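Local structure of SsfS6 (Streptomyces sp. SF2575, 4FZR) at residues A[26-31]-A[102-107]; A[33-38]-A[126-131]; A[45-50]-A[120-125]; A[56-59]-A[64-67]; A[147-152]-A[159-164]. The protein belongs to the erythromycin biosynthesis protein CIII-like family and adopts the GT-B fold, in which two Rossmann-like domains are joined in one chain. All coordinates share one frame; numbering follows the deposited sequence.

All five contacts lie in the half of the chain built on the seven-stranded parallel sheet, and four of them reach that sheet. Contacts 1 and 3 share helix 93-122, their centres about 18 Å apart; contact 1 meets it from helix 26-29 midway along, contact 3 at its C-terminal end. Contact 2 sets helix 33-41 on strand 126-130, whose neighbour, strand 147-150, carries contact 5. Contacts 3 and 4 join through backbone pairing of strands 45-51 and 65-67. Contacts 1 to 4 open in that order, before contact 5. The largest separation, about 22 Å between centres, is from contact 4 to contact 5. Contacts 2, 3 and 4 also touch the second subunit, so this domain helps form the dimer.

Contact 1 (A[26-31]-A[102-107]); sequences EGFVMP and RGYGRL
Phe28 and Tyr104 reach for each other from opposite directions and make the whole of the contact between segments 26-31 and 102-107. The interaction is aromatic: an offset edge-to-face pair in which the tyrosine turns its edge to the face of the phenylalanine, with the ring centroids of Phe28 and Tyr104 6.0 Å apart and their planes at 65°. Carbon meets carbon at Phe28 CE2 and Tyr104 CE1, 4.1 Å apart. Both side chains set out with CG anti to the carbonyl carbon (chi1 -61° for Phe28, -76° for Tyr104), which lets them meet although the CA atoms of Phe28 and Tyr104 are 11.8 Å apart.

The second element is the phenol oxygen. Tyr104 OH comes within 3.1 Å of Phe28 CZ, meeting the ring obliquely, but its polar partner is elsewhere: it is hydrogen-bonded to Glu331 OE1. Around the pair, Tyr132 meets the Tyr104 ring, while Ile152 and Arg153 touch Phe28.

Tyr104 therefore does two jobs, its ring packed against Phe28 and its hydroxyl hydrogen-bonded to the carboxylate of Glu331 in the C-terminal part of the chain, consistent with a place at the interface of the two GT-B domains.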
# COMPACT_ATOMS: atom_id res chain seq x y z
N GLU A 26 0.83 14.67 -7.33
CA GLU A 26 0.14 13.46 -6.91
C GLU A 26 -0.43 12.66 -8.07
O GLU A 26 -0.45 11.43 -8.03
CB GLU A 26 -0.97 13.81 -5.92
CG GLU A 26 -0.55 13.69 -4.47
CD GLU A 26 -1.53 14.34 -3.52
OE1 GLU A 26 -2.74 14.05 -3.61
OE2 GLU A 26 -1.09 15.17 -2.69
N GLY A 27 -0.90 13.35 -9.11
CA GLY A 27 -1.51 12.68 -10.24
C GLY A 27 -0.51 11.88 -11.05
O GLY A 27 -0.90 11.03 -11.86
N PHE A 28 0.77 12.14 -10.84
CA PHE A 28 1.82 11.43 -11.56
C PHE A 28 2.50 10.37 -10.68
O PHE A 28 3.28 9.56 -11.17
CB PHE A 28 2.86 12.43 -12.08
CG PHE A 28 2.31 13.44 -13.04
CD1 PHE A 28 1.23 13.14 -13.85
CD2 PHE A 28 2.87 14.71 -13.12
CE1 PHE A 28 0.72 14.09 -14.73
CE2 PHE A 28 2.36 15.65 -13.99
CZ PHE A 28 1.29 15.34 -14.80
N VAL A 29 2.18 10.38 -9.39
CA VAL A 29 2.78 9.44 -8.46
C VAL A 29 1.82 8.31 -8.12
O VAL A 29 2.16 7.13 -8.21
CB VAL A 29 3.22 10.15 -7.17
CG1 VAL A 29 3.72 9.14 -6.15
CG2 VAL A 29 4.30 11.17 -7.47
N MSE A 30 0.60 8.68 -7.75
CA MSE A 30 -0.39 7.72 -7.27
C MSE A 30 -0.69 6.58 -8.25
O MSE A 30 -0.93 5.45 -7.83
CB MSE A 30 -1.69 8.45 -6.92
CG MSE A 30 -1.60 9.28 -5.64
SE MSE A 30 -3.29 10.17 -5.19
CE MSE A 30 -3.63 11.07 -6.89
N PRO A 31 -0.71 6.87 -9.56
CA PRO A 31 -1.04 5.80 -10.50
C PRO A 31 0.02 4.70 -10.60
O PRO A 31 -0.26 3.64 -11.16
CB PRO A 31 -1.17 6.53 -11.85
CG PRO A 31 -1.37 7.97 -11.49
CD PRO A 31 -0.59 8.18 -10.23
N ARG A 102 9.07 19.90 -23.25
CA ARG A 102 10.35 20.46 -22.85
C ARG A 102 10.37 20.71 -21.34
O ARG A 102 11.41 20.60 -20.70
CB ARG A 102 10.65 21.75 -23.63
CG ARG A 102 10.81 21.52 -25.13
CD ARG A 102 11.41 22.74 -25.83
NE ARG A 102 10.53 23.90 -25.78
CZ ARG A 102 9.56 24.15 -26.66
NH1 ARG A 102 9.32 23.31 -27.66
NH2 ARG A 102 8.81 25.24 -26.53
N GLY A 103 9.21 21.05 -20.79
CA GLY A 103 9.07 21.19 -19.35
C GLY A 103 9.45 19.90 -18.65
O GLY A 103 10.32 19.89 -17.77
N TYR A 104 8.81 18.80 -19.04
CA TYR A 104 9.13 17.49 -18.49
C TYR A 104 10.60 17.14 -18.67
O TYR A 104 11.17 16.40 -17.87
CB TYR A 104 8.25 16.42 -19.13
CG TYR A 104 6.83 16.41 -18.61
CD1 TYR A 104 6.56 16.13 -17.27
CD2 TYR A 104 5.76 16.66 -19.46
CE1 TYR A 104 5.27 16.11 -16.80
CE2 TYR A 104 4.46 16.65 -18.99
CZ TYR A 104 4.22 16.37 -17.66
OH TYR A 104 2.93 16.36 -17.20
N GLY A 105 11.21 17.66 -19.73
CA GLY A 105 12.62 17.43 -19.98
C GLY A 105 13.48 18.18 -18.98
O GLY A 105 14.54 17.70 -18.57
N ARG A 106 13.03 19.36 -18.57
CA ARG A 106 13.79 20.18 -17.64
C ARG A 106 13.57 19.73 -16.21
O ARG A 106 14.39 20.02 -15.33
CB ARG A 106 13.42 21.65 -17.81
CG ARG A 106 13.79 22.22 -19.16
CD ARG A 106 13.74 23.74 -19.17
NE ARG A 106 12.37 24.26 -19.11
CZ ARG A 106 11.59 24.44 -20.18
NH1 ARG A 106 12.03 24.12 -21.39
NH2 ARG A 106 10.37 24.92 -20.03
N LEU A 107 12.47 19.02 -15.96
CA LEU A 107 12.22 18.43 -14.66
C LEU A 107 13.30 17.40 -14.35
O LEU A 107 13.70 17.22 -13.20
CB LEU A 107 10.84 17.77 -14.62
CG LEU A 107 10.54 16.88 -13.40
CD1 LEU A 107 10.69 17.67 -12.11
CD2 LEU A 107 9.14 16.28 -13.51

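Contact 2 (A[33-38]-A[126-131]); sequences VPLSWA and LVLTET
Leu128 points from strand 126-130 toward helix 33-41 and overlaps the end of Leu35 with both of its methyl groups. CD1 of Leu128 lies 3.6 Å from CD2 of Leu35, and the other methyl, Leu128 CD2, is 3.8 Å from that same Leu35 CD2. The second methyl also settles against the branch point, with Leu128 CD2 3.9 Å from Leu35 CG. The two side chains cross obliquely, and both methyls of Leu128 lie against the one Leu35 CD2. In both leucines CG stands anti to the backbone N (chi1 -177° in Leu35, 162° in Leu128), which turns each fork toward the other segment.

Ser36 adds a lighter touch: its OG is 4.1 Å from Leu128 CD2. This hydroxyl is not left to face the methyl alone, because it is hydrogen-bonded to Leu32 O one turn back in the chain. All three touching residues are buried, and the contact across the two segments is purely van der Waals. Elsewhere on the same helix, Trp37 stacks on Trp37 of the second subunit.

Leu35 touches Gln150 of strand 147-150 as well as Leu128 of strand 126-130, and Ser36 rests on Val20 of strand 17-21, so helix 33-41 lies over three adjacent strands of the sheet. Helix 388-395 packs alongside, touched by Ala38 from the helix and by Leu126 from the strand.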
# COMPACT_ATOMS: atom_id res chain seq x y z
N VAL A 33 1.33 3.42 -7.87
CA VAL A 33 1.26 2.73 -6.59
C VAL A 33 0.84 1.26 -6.71
O VAL A 33 1.44 0.39 -6.09
CB VAL A 33 0.32 3.48 -5.61
CG1 VAL A 33 -0.04 2.59 -4.43
CG2 VAL A 33 0.97 4.77 -5.13
N PRO A 34 -0.20 0.98 -7.51
CA PRO A 34 -0.64 -0.43 -7.58
C PRO A 34 0.38 -1.37 -8.22
O PRO A 34 0.50 -2.52 -7.78
CB PRO A 34 -1.93 -0.35 -8.41
CG PRO A 34 -2.42 1.05 -8.20
CD PRO A 34 -1.17 1.88 -8.16
N LEU A 35 1.10 -0.92 -9.24
CA LEU A 35 2.13 -1.74 -9.85
C LEU A 35 3.29 -1.93 -8.88
O LEU A 35 3.89 -3.01 -8.81
CB LEU A 35 2.63 -1.12 -11.16
CG LEU A 35 3.67 -1.94 -11.93
CD1 LEU A 35 3.20 -3.37 -12.16
CD2 LEU A 35 3.99 -1.27 -13.26
N SER A 36 3.60 -0.88 -8.12
CA SER A 36 4.67 -0.91 -7.13
C SER A 36 4.38 -1.92 -6.03
O SER A 36 5.28 -2.64 -5.58
CB SER A 36 4.86 0.47 -6.50
OG SER A 36 5.52 1.36 -7.39
N TRP A 37 3.13 -1.96 -5.59
CA TRP A 37 2.73 -2.92 -4.57
C TRP A 37 2.60 -4.34 -5.14
O TRP A 37 2.75 -5.32 -4.42
CB TRP A 37 1.41 -2.50 -3.92
CG TRP A 37 1.61 -1.89 -2.56
CD1 TRP A 37 1.39 -0.59 -2.21
CD2 TRP A 37 2.09 -2.55 -1.38
NE1 TRP A 37 1.70 -0.40 -0.88
CE2 TRP A 37 2.12 -1.59 -0.35
CE3 TRP A 37 2.48 -3.87 -1.10
CZ2 TRP A 37 2.54 -1.91 0.95
CZ3 TRP A 37 2.89 -4.18 0.19
CH2 TRP A 37 2.92 -3.20 1.19
N ALA A 38 2.32 -4.43 -6.44
CA ALA A 38 2.24 -5.72 -7.11
C ALA A 38 3.63 -6.36 -7.13
O ALA A 38 3.77 -7.57 -6.94
CB ALA A 38 1.71 -5.56 -8.53
N LEU A 126 16.25 -2.78 -11.91
CA LEU A 126 15.16 -2.34 -12.78
C LEU A 126 14.68 -0.95 -12.39
O LEU A 126 14.66 -0.60 -11.21
CB LEU A 126 14.01 -3.33 -12.66
CG LEU A 126 13.06 -3.53 -13.84
CD1 LEU A 126 13.80 -3.53 -15.16
CD2 LEU A 126 12.34 -4.85 -13.65
N VAL A 127 14.30 -0.16 -13.39
CA VAL A 127 13.67 1.13 -13.16
C VAL A 127 12.24 1.07 -13.68
O VAL A 127 12.01 0.73 -14.84
CB VAL A 127 14.42 2.29 -13.86
CG1 VAL A 127 13.66 3.60 -13.68
CG2 VAL A 127 15.83 2.43 -13.30
N LEU A 128 11.28 1.37 -12.80
CA LEU A 128 9.89 1.53 -13.20
C LEU A 128 9.53 3.02 -13.17
O LEU A 128 9.86 3.72 -12.21
CB LEU A 128 8.97 0.75 -12.27
CG LEU A 128 7.48 1.12 -12.27
CD1 LEU A 128 6.84 0.89 -13.63
CD2 LEU A 128 6.74 0.35 -11.19
N THR A 129 8.87 3.49 -14.22
CA THR A 129 8.60 4.91 -14.34
C THR A 129 7.36 5.22 -15.17
O THR A 129 6.78 4.34 -15.81
CB THR A 129 9.81 5.63 -14.97
OG1 THR A 129 9.68 7.04 -14.81
CG2 THR A 129 9.93 5.28 -16.44
N GLU A 130 6.96 6.48 -15.14
CA GLU A 130 5.82 6.96 -15.91
C GLU A 130 6.33 7.59 -17.21
O GLU A 130 7.41 8.17 -17.24
CB GLU A 130 5.04 7.97 -15.06
CG GLU A 130 3.92 8.69 -15.77
CD GLU A 130 4.34 10.07 -16.24
OE1 GLU A 130 4.99 10.79 -15.45
OE2 GLU A 130 4.02 10.43 -17.39
N THR A 131 5.56 7.44 -18.28
CA THR A 131 6.03 7.79 -19.63
C THR A 131 6.65 9.19 -19.78
O THR A 131 7.53 9.39 -20.62
CB THR A 131 4.92 7.61 -20.70
OG1 THR A 131 5.36 8.16 -21.94
CG2 THR A 131 3.64 8.29 -20.28

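Contact 3 (A[45-50]-A[120-125]); sequences EVLVAA and ERWKPD
Strand 45-51 passes the C-terminal end of helix 93-122 with the CA atoms of Leu47 and Trp122 9.1 Å apart, and at Lys123 the chain leaves helical geometry with positive phi. Trp122 reaches the strand with its six-membered ring. Leu47 sits over one face of that ring: CB is 3.8 Å from the ring centroid and only 17° off the normal, a CH-pi contact, and Leu47 CD2 continues over the indole to within 4.0 Å of Trp122 CD2. The outer end of the ring touches the strand backbone, where Trp122 CH2 is 3.7 Å from Leu47 N, while Glu45 O lies at the ring edge near its plane.

Glu45 flanks the benzene side of the indole. Its CG is 3.8 Å from Trp122 CZ2, and its carboxylate plane stands 82° from the ring plane. The acid pairs elsewhere, with OE1 in a salt bridge to Arg17, which itself makes a cation-pi contact with Trp122. Phe222 of the second subunit meets the indole too, and packs on Leu47.

The indole is thus gripped through its pi system and carbon edge, while Arg17 links it to the charge of Glu45; the salt bridge with Arg17 would probably favour an ionised Glu45.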
# COMPACT_ATOMS: atom_id res chain seq x y z
N GLU A 45 11.92 -6.01 -4.08
CA GLU A 45 12.23 -4.86 -3.24
C GLU A 45 11.97 -3.57 -4.02
O GLU A 45 12.42 -3.42 -5.15
CB GLU A 45 13.68 -4.92 -2.78
CG GLU A 45 14.00 -3.96 -1.65
CD GLU A 45 15.32 -4.28 -0.98
OE1 GLU A 45 15.80 -5.43 -1.10
OE2 GLU A 45 15.88 -3.38 -0.32
N VAL A 46 11.24 -2.64 -3.40
CA VAL A 46 10.82 -1.42 -4.10
C VAL A 46 11.20 -0.15 -3.34
O VAL A 46 11.08 -0.09 -2.12
CB VAL A 46 9.30 -1.42 -4.36
CG1 VAL A 46 8.81 -0.05 -4.80
CG2 VAL A 46 8.93 -2.48 -5.39
N LEU A 47 11.67 0.85 -4.08
CA LEU A 47 11.93 2.16 -3.51
C LEU A 47 11.40 3.22 -4.48
O LEU A 47 11.83 3.29 -5.63
CB LEU A 47 13.43 2.35 -3.27
CG LEU A 47 13.86 3.69 -2.64
CD1 LEU A 47 13.18 3.91 -1.30
CD2 LEU A 47 15.37 3.73 -2.49
N VAL A 48 10.46 4.03 -4.01
CA VAL A 48 9.89 5.08 -4.85
C VAL A 48 10.65 6.38 -4.65
O VAL A 48 10.72 6.91 -3.54
CB VAL A 48 8.40 5.31 -4.55
CG1 VAL A 48 7.84 6.41 -5.45
CG2 VAL A 48 7.63 4.01 -4.73
N ALA A 49 11.24 6.89 -5.73
CA ALA A 49 12.03 8.11 -5.67
C ALA A 49 11.30 9.25 -6.37
O ALA A 49 10.87 9.11 -7.52
CB ALA A 49 13.40 7.88 -6.30
N ALA A 50 11.14 10.37 -5.67
CA ALA A 50 10.41 11.51 -6.21
C ALA A 50 10.80 12.79 -5.47
O ALA A 50 11.63 12.76 -4.56
CB ALA A 50 8.91 11.27 -6.13
N GLU A 120 23.10 4.43 -7.60
CA GLU A 120 24.44 3.88 -7.46
C GLU A 120 24.64 3.27 -6.08
O GLU A 120 25.34 2.28 -5.93
CB GLU A 120 25.48 4.97 -7.73
CG GLU A 120 25.76 5.20 -9.20
CD GLU A 120 26.38 6.55 -9.48
OE1 GLU A 120 26.63 7.30 -8.51
OE2 GLU A 120 26.60 6.87 -10.67
N ARG A 121 24.03 3.88 -5.07
CA ARG A 121 24.11 3.35 -3.71
C ARG A 121 23.18 2.16 -3.53
O ARG A 121 23.54 1.18 -2.88
CB ARG A 121 23.75 4.43 -2.69
CG ARG A 121 24.86 5.44 -2.43
CD ARG A 121 24.43 6.46 -1.39
NE ARG A 121 25.55 7.27 -0.91
CZ ARG A 121 26.02 8.36 -1.52
NH1 ARG A 121 25.47 8.79 -2.65
NH2 ARG A 121 27.04 9.01 -1.00
N TRP A 122 21.99 2.26 -4.11
CA TRP A 122 20.95 1.24 -3.89
C TRP A 122 21.07 0.08 -4.87
O TRP A 122 20.67 -1.05 -4.55
CB TRP A 122 19.57 1.88 -4.00
CG TRP A 122 18.48 1.09 -3.34
CD1 TRP A 122 18.39 0.77 -2.02
CD2 TRP A 122 17.32 0.54 -3.97
NE1 TRP A 122 17.25 0.05 -1.79
CE2 TRP A 122 16.57 -0.11 -2.97
CE3 TRP A 122 16.84 0.52 -5.28
CZ2 TRP A 122 15.38 -0.77 -3.24
CZ3 TRP A 122 15.65 -0.13 -5.55
CH2 TRP A 122 14.93 -0.76 -4.53
N LYS A 123 21.61 0.35 -6.06
CA LYS A 123 21.87 -0.69 -7.05
C LYS A 123 20.61 -1.46 -7.46
O LYS A 123 20.46 -2.64 -7.14
CB LYS A 123 22.92 -1.67 -6.53
CG LYS A 123 24.34 -1.12 -6.56
CD LYS A 123 25.26 -1.93 -5.66
CE LYS A 123 25.07 -1.57 -4.19
NZ LYS A 123 26.01 -2.31 -3.30
N PRO A 124 19.71 -0.79 -8.19
CA PRO A 124 18.52 -1.47 -8.72
C PRO A 124 18.83 -2.34 -9.92
O PRO A 124 19.76 -2.08 -10.67
CB PRO A 124 17.62 -0.30 -9.14
CG PRO A 124 18.54 0.82 -9.39
CD PRO A 124 19.67 0.66 -8.42
N ASP A 125 18.03 -3.39 -10.09
CA ASP A 125 18.08 -4.22 -11.28
C ASP A 125 17.19 -3.60 -12.35
O ASP A 125 17.35 -3.87 -13.54
CB ASP A 125 17.58 -5.63 -10.99
CG ASP A 125 18.11 -6.19 -9.68
OD1 ASP A 125 19.33 -6.09 -9.43
OD2 ASP A 125 17.30 -6.74 -8.91

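Contact 4 (A[56-59]-A[64-67]); sequences PTVT and PFAP
Val58, the third residue of segment 56-59, is the first whose side chain reaches the strand, and it does so with both methyls. CG1 stands anti to the backbone N (chi1 172°), a placement that brings it to the strand's start, 3.6 Å from Pro64 O and 3.7 Å from Phe65 CB. The other methyl, Val58 CG2, goes to the ring instead and lies 3.7 Å from Phe65 CD1, approaching it obliquely. Between the two branches, Val58 CB is 3.8 Å from the same Phe65 CD1. The valine and the phenylalanine run at about a right angle to each other, CG1 of Val58 meeting Phe65 CB while CG2 meets Phe65 CD1.

These residues belong to the beta-alpha-beta unit formed by strand 45-51, helix 55-60 and strand 65-67, in which the helix crosses over and the chain returns as a parallel neighbour on the same sheet. Val58 bridges both strands, because it also packs against Val48. Backbone hydrogen bonds tie Pro64 and Ala66 to Val48.

Thr59, next along, works through its methyl: CG2 is 3.8 Å from Phe65 CB, on which it lands obliquely. Its hydroxyl points elsewhere, OG1 sitting between the backbone N and the carbonyl carbon (chi1 70°), where it makes a weak hydrogen bond to Gly55 O in the preceding turn. Asp215 of the second subunit packs on Thr59 and weakly hydrogen-bonds Phe65 N.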
# COMPACT_ATOMS: atom_id res chain seq x y z
N PRO A 56 4.96 12.35 1.56
CA PRO A 56 3.75 11.93 2.27
C PRO A 56 2.79 11.10 1.41
O PRO A 56 2.11 10.22 1.93
CB PRO A 56 3.09 13.26 2.66
CG PRO A 56 4.19 14.25 2.67
CD PRO A 56 5.14 13.81 1.59
N THR A 57 2.74 11.40 0.11
CA THR A 57 1.88 10.65 -0.80
C THR A 57 2.42 9.23 -0.97
O THR A 57 1.66 8.26 -0.98
CB THR A 57 1.81 11.32 -2.19
OG1 THR A 57 1.21 12.62 -2.07
CG2 THR A 57 0.98 10.48 -3.17
N VAL A 58 3.74 9.11 -1.09
CA VAL A 58 4.38 7.82 -1.29
C VAL A 58 4.26 6.95 -0.04
O VAL A 58 3.87 5.78 -0.12
CB VAL A 58 5.86 7.98 -1.68
CG1 VAL A 58 6.58 6.63 -1.69
CG2 VAL A 58 5.97 8.70 -3.03
N THR A 59 4.57 7.52 1.12
CA THR A 59 4.51 6.76 2.36
C THR A 59 3.07 6.52 2.77
O THR A 59 2.76 5.52 3.42
CB THR A 59 5.27 7.47 3.49
OG1 THR A 59 4.57 8.65 3.90
CG2 THR A 59 6.65 7.84 3.02
N PRO A 64 8.03 2.64 0.49
CA PRO A 64 9.29 3.29 0.86
C PRO A 64 9.59 4.50 -0.02
O PRO A 64 9.37 4.43 -1.23
CB PRO A 64 10.34 2.19 0.64
CG PRO A 64 9.57 0.92 0.62
CD PRO A 64 8.25 1.25 0.03
N PHE A 65 10.12 5.57 0.57
CA PHE A 65 10.34 6.83 -0.15
C PHE A 65 11.76 7.37 -0.01
O PHE A 65 12.39 7.24 1.04
CB PHE A 65 9.37 7.89 0.35
CG PHE A 65 9.64 9.27 -0.20
CD1 PHE A 65 9.26 9.59 -1.50
CD2 PHE A 65 10.28 10.23 0.56
CE1 PHE A 65 9.51 10.85 -2.02
CE2 PHE A 65 10.53 11.49 0.05
CZ PHE A 65 10.15 11.80 -1.25
N ALA A 66 12.25 8.00 -1.08
CA ALA A 66 13.53 8.70 -1.06
C ALA A 66 13.45 9.92 -1.97
O ALA A 66 12.97 9.82 -3.10
CB ALA A 66 14.65 7.77 -1.53
N PRO A 67 13.90 11.09 -1.49
CA PRO A 67 13.75 12.33 -2.24
C PRO A 67 14.84 12.53 -3.30
O PRO A 67 16.00 12.23 -3.04
CB PRO A 67 13.86 13.40 -1.16
CG PRO A 67 14.80 12.80 -0.15
CD PRO A 67 14.57 11.31 -0.19

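Contact 5 (A[147-152]-A[159-164]); sequences WIEQSI and LIKSAG
Glu149 carries CG anti to its own nitrogen and runs on extended (chi1 180°, chi2 -173°), while Lys161 starts out the same way and then bends at chi3 (127°), and these two shapes let the side chains meet from opposite directions. They are joined by a salt bridge: Lys161 NZ donates to Glu149 OE2 over 3.1 Å and comes in on the syn lone pair, the side that faces the other carboxylate oxygen. That oxygen is not bonded to the lysine; Glu149 OE1 lies 3.9 Å from Lys161 NZ. The bend in the lysine lays its chain against the acid, so Lys161 CE sits 3.6 Å from Glu149 OE2 and Lys161 CD follows at 3.8 Å from that same oxygen.

The two residues belong to one beta-alpha-beta crossover of the Rossmann-like domain: helices 158-167 and 169-173 lie in the connection between strands 147-150 and 185-188, parallel neighbours in the sheet. Glu149 comes from the first strand, and Lys161 from the early part of helix 158-167, so the salt bridge ties the strand to the connection that follows it.

Glu149 is buried, and its carboxylate has other partners. Ser186, on the neighbouring strand, is hydrogen-bonded to OE1, and Thr131 makes a weak hydrogen bond to OE2, the oxygen already used by the lysine. With a lysine and hydroxyl groups gathered on it, this acid would probably be stabilised as a carboxylate despite its burial.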
# COMPACT_ATOMS: atom_id res chain seq x y z
N TRP A 147 14.53 -0.78 -18.12
CA TRP A 147 13.52 0.03 -17.46
C TRP A 147 12.13 -0.27 -18.02
O TRP A 147 12.00 -0.76 -19.14
CB TRP A 147 13.83 1.53 -17.58
CG TRP A 147 13.79 2.07 -18.97
CD1 TRP A 147 14.72 1.88 -19.95
CD2 TRP A 147 12.77 2.89 -19.54
NE1 TRP A 147 14.34 2.54 -21.10
CE2 TRP A 147 13.14 3.17 -20.87
CE3 TRP A 147 11.57 3.43 -19.05
CZ2 TRP A 147 12.36 3.95 -21.72
CZ3 TRP A 147 10.79 4.20 -19.90
CH2 TRP A 147 11.19 4.46 -21.22
N ILE A 148 11.11 0.01 -17.22
CA ILE A 148 9.74 -0.26 -17.61
C ILE A 148 8.96 1.05 -17.67
O ILE A 148 9.11 1.92 -16.81
CB ILE A 148 9.06 -1.24 -16.63
CG1 ILE A 148 9.68 -2.62 -16.79
CG2 ILE A 148 7.57 -1.30 -16.88
CD1 ILE A 148 9.89 -3.34 -15.49
N GLU A 149 8.12 1.17 -18.69
CA GLU A 149 7.37 2.38 -18.94
C GLU A 149 5.89 2.11 -18.73
O GLU A 149 5.31 1.25 -19.39
CB GLU A 149 7.61 2.84 -20.38
CG GLU A 149 6.87 4.11 -20.79
CD GLU A 149 7.03 4.42 -22.27
OE1 GLU A 149 6.65 3.57 -23.10
OE2 GLU A 149 7.54 5.51 -22.60
N GLN A 150 5.27 2.84 -17.80
CA GLN A 150 3.82 2.75 -17.62
C GLN A 150 3.14 4.05 -18.04
O GLN A 150 3.53 5.14 -17.62
CB GLN A 150 3.44 2.42 -16.18
CG GLN A 150 1.95 2.16 -16.02
CD GLN A 150 1.49 2.09 -14.57
OE1 GLN A 150 2.11 1.44 -13.73
NE2 GLN A 150 0.38 2.76 -14.28
N SER A 151 2.11 3.92 -18.88
CA SER A 151 1.24 5.04 -19.21
C SER A 151 0.22 5.22 -18.09
O SER A 151 -0.38 4.26 -17.62
CB SER A 151 0.52 4.79 -20.53
OG SER A 151 -0.58 5.67 -20.67
N ILE A 152 0.02 6.47 -17.68
CA ILE A 152 -0.94 6.78 -16.64
C ILE A 152 -2.07 7.62 -17.23
O ILE A 152 -2.80 8.31 -16.50
CB ILE A 152 -0.27 7.52 -15.46
CG1 ILE A 152 0.41 8.80 -15.96
CG2 ILE A 152 0.76 6.62 -14.77
CD1 ILE A 152 0.79 9.75 -14.86
N LEU A 159 4.16 13.59 -29.08
CA LEU A 159 4.77 14.91 -29.22
C LEU A 159 5.39 15.39 -27.91
O LEU A 159 6.44 16.04 -27.91
CB LEU A 159 3.73 15.93 -29.69
CG LEU A 159 3.78 16.26 -31.19
CD1 LEU A 159 5.05 17.05 -31.50
CD2 LEU A 159 3.70 15.00 -32.03
N ILE A 160 4.74 15.08 -26.80
CA ILE A 160 5.24 15.47 -25.49
C ILE A 160 6.53 14.72 -25.18
O ILE A 160 7.55 15.32 -24.83
CB ILE A 160 4.21 15.19 -24.37
CG1 ILE A 160 2.96 16.04 -24.59
CG2 ILE A 160 4.82 15.46 -23.00
CD1 ILE A 160 1.90 15.88 -23.51
N LYS A 161 6.49 13.40 -25.34
CA LYS A 161 7.65 12.56 -25.09
C LYS A 161 8.83 12.95 -25.98
O LYS A 161 9.95 13.12 -25.50
CB LYS A 161 7.29 11.09 -25.31
CG LYS A 161 8.39 10.10 -24.96
CD LYS A 161 7.81 8.75 -24.59
CE LYS A 161 8.41 7.61 -25.40
NZ LYS A 161 7.46 6.47 -25.52
N SER A 162 8.58 13.09 -27.28
CA SER A 162 9.64 13.40 -28.23
C SER A 162 10.22 14.79 -28.00
O SER A 162 11.43 14.99 -28.15
CB SER A 162 9.13 13.28 -29.67
OG SER A 162 8.06 14.17 -29.92
N ALA A 163 9.37 15.74 -27.64
CA ALA A 163 9.84 17.09 -27.34
C ALA A 163 10.71 17.05 -26.09
O ALA A 163 11.65 17.82 -25.95
CB ALA A 163 8.67 18.03 -27.16
N GLY A 164 10.39 16.13 -25.18
CA GLY A 164 11.14 15.96 -23.95
C GLY A 164 12.51 15.35 -24.20
O GLY A 164 13.51 15.80 -23.66